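Local coordinates for cellulosomal scaffoldin adaptor protein B (Acetivibrio cellulolyticus, PDB 3BWZ) that probably serves in cellulosome assembly as a scaffoldin adaptor, this fragment being a type II cohesin module of the kind that binds dockerin modules of partner proteins, at residues G36-M41 and I88-K93; A24-K29 and G111-V116. One frame throughout, in Å; residues are numbered along the deposited sequence.

How the contacts relate
Contacts 1 and 2 pair antiparallel strands in the two layers of the cohesin jelly-roll sandwich, and their centres lie about 12 Å apart. Strand 21-29 is followed directly by strand 34-42; strands 88-94 and 111-120 come later, so the pairing of contact 1 is nested inside the loop that contact 2 closes. The layers meet through side chains: Phe91 CZ lies 3.6 Å from Ile26 CD1, and Leu89 CD1 is 3.8 Å from Val116 CG1. At one end a probable hydrogen bond, 2.8 Å from Lys93 NZ to Val113 O, ties the layers by a polar link. The two pairings thus face each other across one hydrophobic core.

Contact 1: G36-M41 and I88-K93; sequences GCQLNM and ILNFSK
The Phe91 ring carries Leu39 over one face and Met41 at its edge. Leu39 CB stands 4.3 Å from the ring centroid and 26° off the normal, a CH-pi contact, and Leu39 CD1 reaches Phe91 CE1 at 3.8 Å. Met41 SD, in the conformer described (two are modelled), lies in the ring plane 3.7 Å from Phe91 CE2, a Met-aromatic contact. Phe91 CG sits between the backbone N and carbonyl carbon (chi1 58°), which turns the ring across the pairing.

Below, the strands run nearly antiparallel, at 175°. Six backbone hydrogen bonds join Cys37 with Lys93, Leu39 with Phe91 and Met41 with Leu89; the bond from Met41 N to Leu89 O, at 2.8 Å, is almost straight. The alternation sends Gln38, Asn40, Asn90 and Ser92 to the other face, where loop residues Val136 and Thr133 lie against Gln38 and Asn40; in cohesins this layer generally receives the dockerin.

Strand 34-42 is flanked on its far side by strands 126-130 and 143-147, and strand 88-94 by strand 77-83. Ile26 of strand 21-29, in the opposing layer, packs on Leu39 and Met41 and meets the Phe91 ring at its edge.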
loop_
_atom_site.group_PDB
_atom_site.type_symbol
_atom_site.label_atom_id
_atom_site.label_comp_id
_atom_site.label_asym_id
_atom_site.label_seq_id
_atom_site.Cartn_x
_atom_site.Cartn_y
_atom_site.Cartn_z
ATOM N N GLY A 36 11.169 -5.099 -2.452
ATOM C CA GLY A 36 9.869 -5.665 -2.185
ATOM C C GLY A 36 9.377 -5.345 -0.803
ATOM O O GLY A 36 10.089 -4.775 0.008
ATOM N N CYS A 37 8.140 -5.737 -0.535
ATOM C CA CYS A 37 7.520 -5.410 0.732
ATOM C C CYS A 37 6.378 -6.349 1.064
ATOM O O CYS A 37 5.816 -6.986 0.176
ATOM C CB CYS A 37 7.027 -3.963 0.757
ATOM S SG CYS A 37 5.807 -3.547 -0.507
ATOM N N GLN A 38 6.038 -6.413 2.336
ATOM C CA GLN A 38 4.779 -6.938 2.809
ATOM C C GLN A 38 4.123 -5.825 3.622
ATOM O O GLN A 38 4.776 -5.222 4.486
ATOM C CB GLN A 38 4.935 -8.192 3.675
ATOM C CG GLN A 38 3.603 -8.680 4.175
ATOM C CD GLN A 38 3.635 -9.925 5.037
ATOM O OE1 GLN A 38 4.703 -10.380 5.489
ATOM N NE2 GLN A 38 2.461 -10.447 5.325
ATOM N N LEU A 39 2.845 -5.557 3.340
ATOM C CA LEU A 39 2.105 -4.469 3.955
ATOM C C LEU A 39 0.783 -4.962 4.489
ATOM O O LEU A 39 0.157 -5.841 3.910
ATOM C CB LEU A 39 1.878 -3.335 2.949
ATOM C CG LEU A 39 3.150 -2.791 2.290
ATOM C CD1 LEU A 39 2.782 -1.790 1.217
ATOM C CD2 LEU A 39 4.110 -2.144 3.286
ATOM N N ASN A 40 0.342 -4.341 5.573
ATOM C CA ASN A 40 -0.933 -4.645 6.202
ATOM C C ASN A 40 -1.702 -3.351 6.357
ATOM O O ASN A 40 -1.368 -2.528 7.212
ATOM C CB ASN A 40 -0.680 -5.315 7.559
ATOM C CG ASN A 40 -1.923 -5.857 8.186
ATOM O OD1 ASN A 40 -2.422 -5.319 9.222
ATOM N ND2 ASN A 40 -2.467 -6.892 7.596
ATOM N N MET A 41 -2.732 -3.200 5.535
ATOM C CA MET A 41 -3.544 -1.987 5.480
ATOM C C MET A 41 -4.873 -2.223 6.172
ATOM O O MET A 41 -5.451 -3.309 6.110
ATOM C CB MET A 41 -3.823 -1.558 4.071
ATOM C CG MET A 41 -2.607 -1.074 3.372
ATOM S SD MET A 41 -2.916 -0.673 1.664
ATOM C CE MET A 41 -3.982 0.759 1.775
ATOM N N ILE A 88 -9.227 -5.381 6.249
ATOM C CA ILE A 88 -7.785 -5.614 6.332
ATOM C C ILE A 88 -7.298 -6.135 4.980
ATOM O O ILE A 88 -7.839 -7.113 4.471
ATOM C CB ILE A 88 -7.416 -6.653 7.425
ATOM C CG1 ILE A 88 -7.899 -6.212 8.806
ATOM C CG2 ILE A 88 -5.889 -6.913 7.425
ATOM C CD1 ILE A 88 -7.926 -7.356 9.802
ATOM N N LEU A 89 -6.271 -5.498 4.422
ATOM C CA LEU A 89 -5.620 -5.944 3.199
ATOM C C LEU A 89 -4.179 -6.285 3.587
ATOM O O LEU A 89 -3.419 -5.408 3.993
ATOM C CB LEU A 89 -5.598 -4.837 2.129
ATOM C CG LEU A 89 -6.935 -4.153 1.827
ATOM C CD1 LEU A 89 -6.728 -3.048 0.776
ATOM C CD2 LEU A 89 -7.982 -5.156 1.360
ATOM N N ASN A 90 -3.800 -7.546 3.439
ATOM C CA ASN A 90 -2.439 -8.006 3.757
ATOM C C ASN A 90 -1.865 -8.540 2.455
ATOM O O ASN A 90 -2.417 -9.461 1.884
ATOM C CB ASN A 90 -2.521 -9.080 4.865
ATOM C CG ASN A 90 -1.169 -9.643 5.363
ATOM O OD1 ASN A 90 -1.075 -10.119 6.561
ATOM N ND2 ASN A 90 -0.247 -9.827 4.507
ATOM N N PHE A 91 -0.787 -7.945 1.964
ATOM C CA PHE A 91 -0.246 -8.358 0.694
ATOM C C PHE A 91 1.254 -8.229 0.667
ATOM O O PHE A 91 1.849 -7.464 1.418
ATOM C CB PHE A 91 -0.886 -7.576 -0.470
ATOM C CG PHE A 91 -0.730 -6.081 -0.362
ATOM C CD1 PHE A 91 0.334 -5.418 -0.948
ATOM C CD2 PHE A 91 -1.677 -5.322 0.340
ATOM C CE1 PHE A 91 0.461 -4.040 -0.813
ATOM C CE2 PHE A 91 -1.560 -3.951 0.450
ATOM C CZ PHE A 91 -0.490 -3.329 -0.147
ATOM N N SER A 92 1.851 -9.010 -0.236
ATOM C CA SER A 92 3.285 -9.029 -0.434
ATOM C C SER A 92 3.573 -8.896 -1.913
ATOM O O SER A 92 2.891 -9.522 -2.730
ATOM C CB SER A 92 3.897 -10.332 0.095
ATOM O OG SER A 92 5.322 -10.281 0.029
ATOM N N LYS A 93 4.597 -8.112 -2.245
ATOM C CA LYS A 93 5.000 -7.868 -3.613
ATOM C C LYS A 93 6.497 -7.709 -3.600
ATOM O O LYS A 93 7.003 -6.772 -2.986
ATOM C CB LYS A 93 4.304 -6.562 -4.072
ATOM C CG LYS A 93 4.412 -6.191 -5.490
ATOM C CD LYS A 93 3.527 -4.982 -5.799
ATOM C CE LYS A 93 3.599 -4.662 -7.233
ATOM N NZ LYS A 93 2.680 -3.565 -7.531
#

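Contact 2: A24-K29 and G111-V116; sequences ASINIK and GTVAVV
Ile26 and Val113 meet at the most closely packed point of this pairing, where strand 111-120 makes a beta bulge. Val113 and Ala114 together face Ile26: Val113 N donates to Ile26 O at 2.8 Å, and Ile26 N to Ala114 O at 3.0 Å. The helical backbone angles of Val113 (phi -78°, psi -29°) mark the irregularity, and its buried side chain touches both isoleucines. Val113 CG2, which its torsion sets between the backbone N and the carbonyl carbon, reaches Ile26 CG2 at 3.5 Å, while Val113 CG1 lies 4.0 Å from Ile28 CG2, the two side chains crossing at about a right angle. Both isoleucines are modelled in two conformers, so these methyl distances hold for the copies described. Regular pairs resume on either side, Ala24 with Val116 and Ile28 with Gly111.

The other face, partly exposed, is looser. Ser25 CB approaches Thr112 CG2 only to 3.9 Å, and Ser25 and Val115 merely brush. Its one polar link is short: Thr112 OG1 donates to Asn27 OD1 at 2.7 Å, arriving well above the amide plane instead of along a lone pair, with the two side chains lying alongside each other.

The altered backbone at Val113 is consistent with its carbonyl being turned away from Ile26 and used by Lys93. Aliphatic contacts toward the core and a hydroxyl-amide bond toward solvent therefore divide the two faces.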
loop_
_atom_site.group_PDB
_atom_site.type_symbol
_atom_site.label_atom_id
_atom_site.label_comp_id
_atom_site.label_asym_id
_atom_site.label_seq_id
_atom_site.Cartn_x
_atom_site.Cartn_y
_atom_site.Cartn_z
ATOM N N ALA A 24 -5.450 5.481 -3.316
ATOM C CA ALA A 24 -4.392 5.477 -2.317
ATOM C C ALA A 24 -3.128 4.899 -2.962
ATOM O O ALA A 24 -3.047 3.716 -3.285
ATOM C CB ALA A 24 -4.812 4.644 -1.107
ATOM N N SER A 25 -2.130 5.751 -3.124
ATOM C CA SER A 25 -0.836 5.351 -3.641
ATOM C C SER A 25 0.112 5.107 -2.488
ATOM O O SER A 25 0.245 5.927 -1.584
ATOM C CB SER A 25 -0.268 6.455 -4.537
ATOM O OG SER A 25 -1.077 6.626 -5.678
ATOM N N ILE A 26 0.762 3.949 -2.496
ATOM C CA ILE A 26 1.717 3.571 -1.473
ATOM C C ILE A 26 3.099 3.933 -1.996
ATOM O O ILE A 26 3.623 3.285 -2.897
ATOM C CB ILE A 26 1.649 2.091 -1.108
ATOM C CG1 ILE A 26 0.246 1.674 -0.635
ATOM C CG2 ILE A 26 2.687 1.807 -0.030
ATOM C CD1 ILE A 26 0.010 0.242 -0.679
ATOM N N ASN A 27 3.661 5.011 -1.460
ATOM C CA ASN A 27 4.850 5.644 -1.999
ATOM C C ASN A 27 6.021 5.488 -1.059
ATOM O O ASN A 27 5.919 5.820 0.129
ATOM C CB ASN A 27 4.625 7.139 -2.268
ATOM C CG ASN A 27 3.625 7.380 -3.362
ATOM O OD1 ASN A 27 3.197 6.465 -4.048
ATOM N ND2 ASN A 27 3.219 8.631 -3.519
ATOM N N ILE A 28 7.142 5.031 -1.602
ATOM C CA ILE A 28 8.394 4.986 -0.871
ATOM C C ILE A 28 9.339 6.069 -1.368
ATOM O O ILE A 28 9.268 6.449 -2.531
ATOM C CB ILE A 28 9.076 3.587 -0.903
ATOM C CG1 ILE A 28 9.565 3.204 -2.308
ATOM C CG2 ILE A 28 8.156 2.522 -0.334
ATOM C CD1 ILE A 28 10.444 1.945 -2.333
ATOM N N LYS A 29 10.196 6.527 -0.478
ATOM C CA LYS A 29 11.233 7.481 -0.787
ATOM C C LYS A 29 12.545 7.042 -0.152
ATOM O O LYS A 29 12.614 6.815 1.056
ATOM C CB LYS A 29 10.873 8.855 -0.235
ATOM C CG LYS A 29 11.801 9.956 -0.599
ATOM C CD LYS A 29 11.270 11.301 -0.152
ATOM C CE LYS A 29 11.807 11.775 1.196
ATOM N NZ LYS A 29 11.367 10.912 2.335
ATOM N N GLY A 111 9.380 5.476 -5.364
ATOM C CA GLY A 111 8.281 5.285 -6.300
ATOM C C GLY A 111 7.055 4.746 -5.623
ATOM O O GLY A 111 7.000 4.641 -4.404
ATOM N N THR A 112 6.050 4.433 -6.432
ATOM C CA THR A 112 4.784 3.920 -5.925
ATOM C C THR A 112 4.812 2.409 -6.040
ATOM O O THR A 112 4.913 1.876 -7.149
ATOM C CB THR A 112 3.600 4.518 -6.730
ATOM O OG1 THR A 112 3.644 5.949 -6.624
ATOM C CG2 THR A 112 2.259 3.976 -6.269
ATOM N N VAL A 113 4.751 1.723 -4.913
ATOM C CA VAL A 113 4.847 0.284 -4.928
ATOM C C VAL A 113 3.552 -0.386 -5.350
ATOM O O VAL A 113 3.597 -1.492 -5.869
ATOM C CB VAL A 113 5.357 -0.278 -3.585
ATOM C CG1 VAL A 113 6.736 0.229 -3.267
ATOM C CG2 VAL A 113 4.451 -0.033 -2.457
ATOM N N ALA A 114 2.420 0.250 -5.073
ATOM C CA ALA A 114 1.113 -0.335 -5.301
ATOM C C ALA A 114 0.095 0.767 -5.136
ATOM O O ALA A 114 0.362 1.786 -4.485
ATOM C CB ALA A 114 0.857 -1.466 -4.271
ATOM N N VAL A 115 -1.091 0.525 -5.691
ATOM C CA VAL A 115 -2.205 1.435 -5.587
ATOM C C VAL A 115 -3.432 0.652 -5.131
ATOM O O VAL A 115 -3.715 -0.437 -5.637
ATOM C CB VAL A 115 -2.457 2.065 -6.966
ATOM C CG1 VAL A 115 -3.688 2.884 -7.009
ATOM C CG2 VAL A 115 -1.272 2.898 -7.383
ATOM N N VAL A 116 -4.149 1.220 -4.162
ATOM C CA VAL A 116 -5.439 0.672 -3.747
ATOM C C VAL A 116 -6.471 1.758 -3.957
ATOM O O VAL A 116 -6.394 2.826 -3.360
ATOM C CB VAL A 116 -5.456 0.178 -2.274
ATOM C CG1 VAL A 116 -6.850 -0.396 -1.952
ATOM C CG2 VAL A 116 -4.374 -0.847 -2.055
#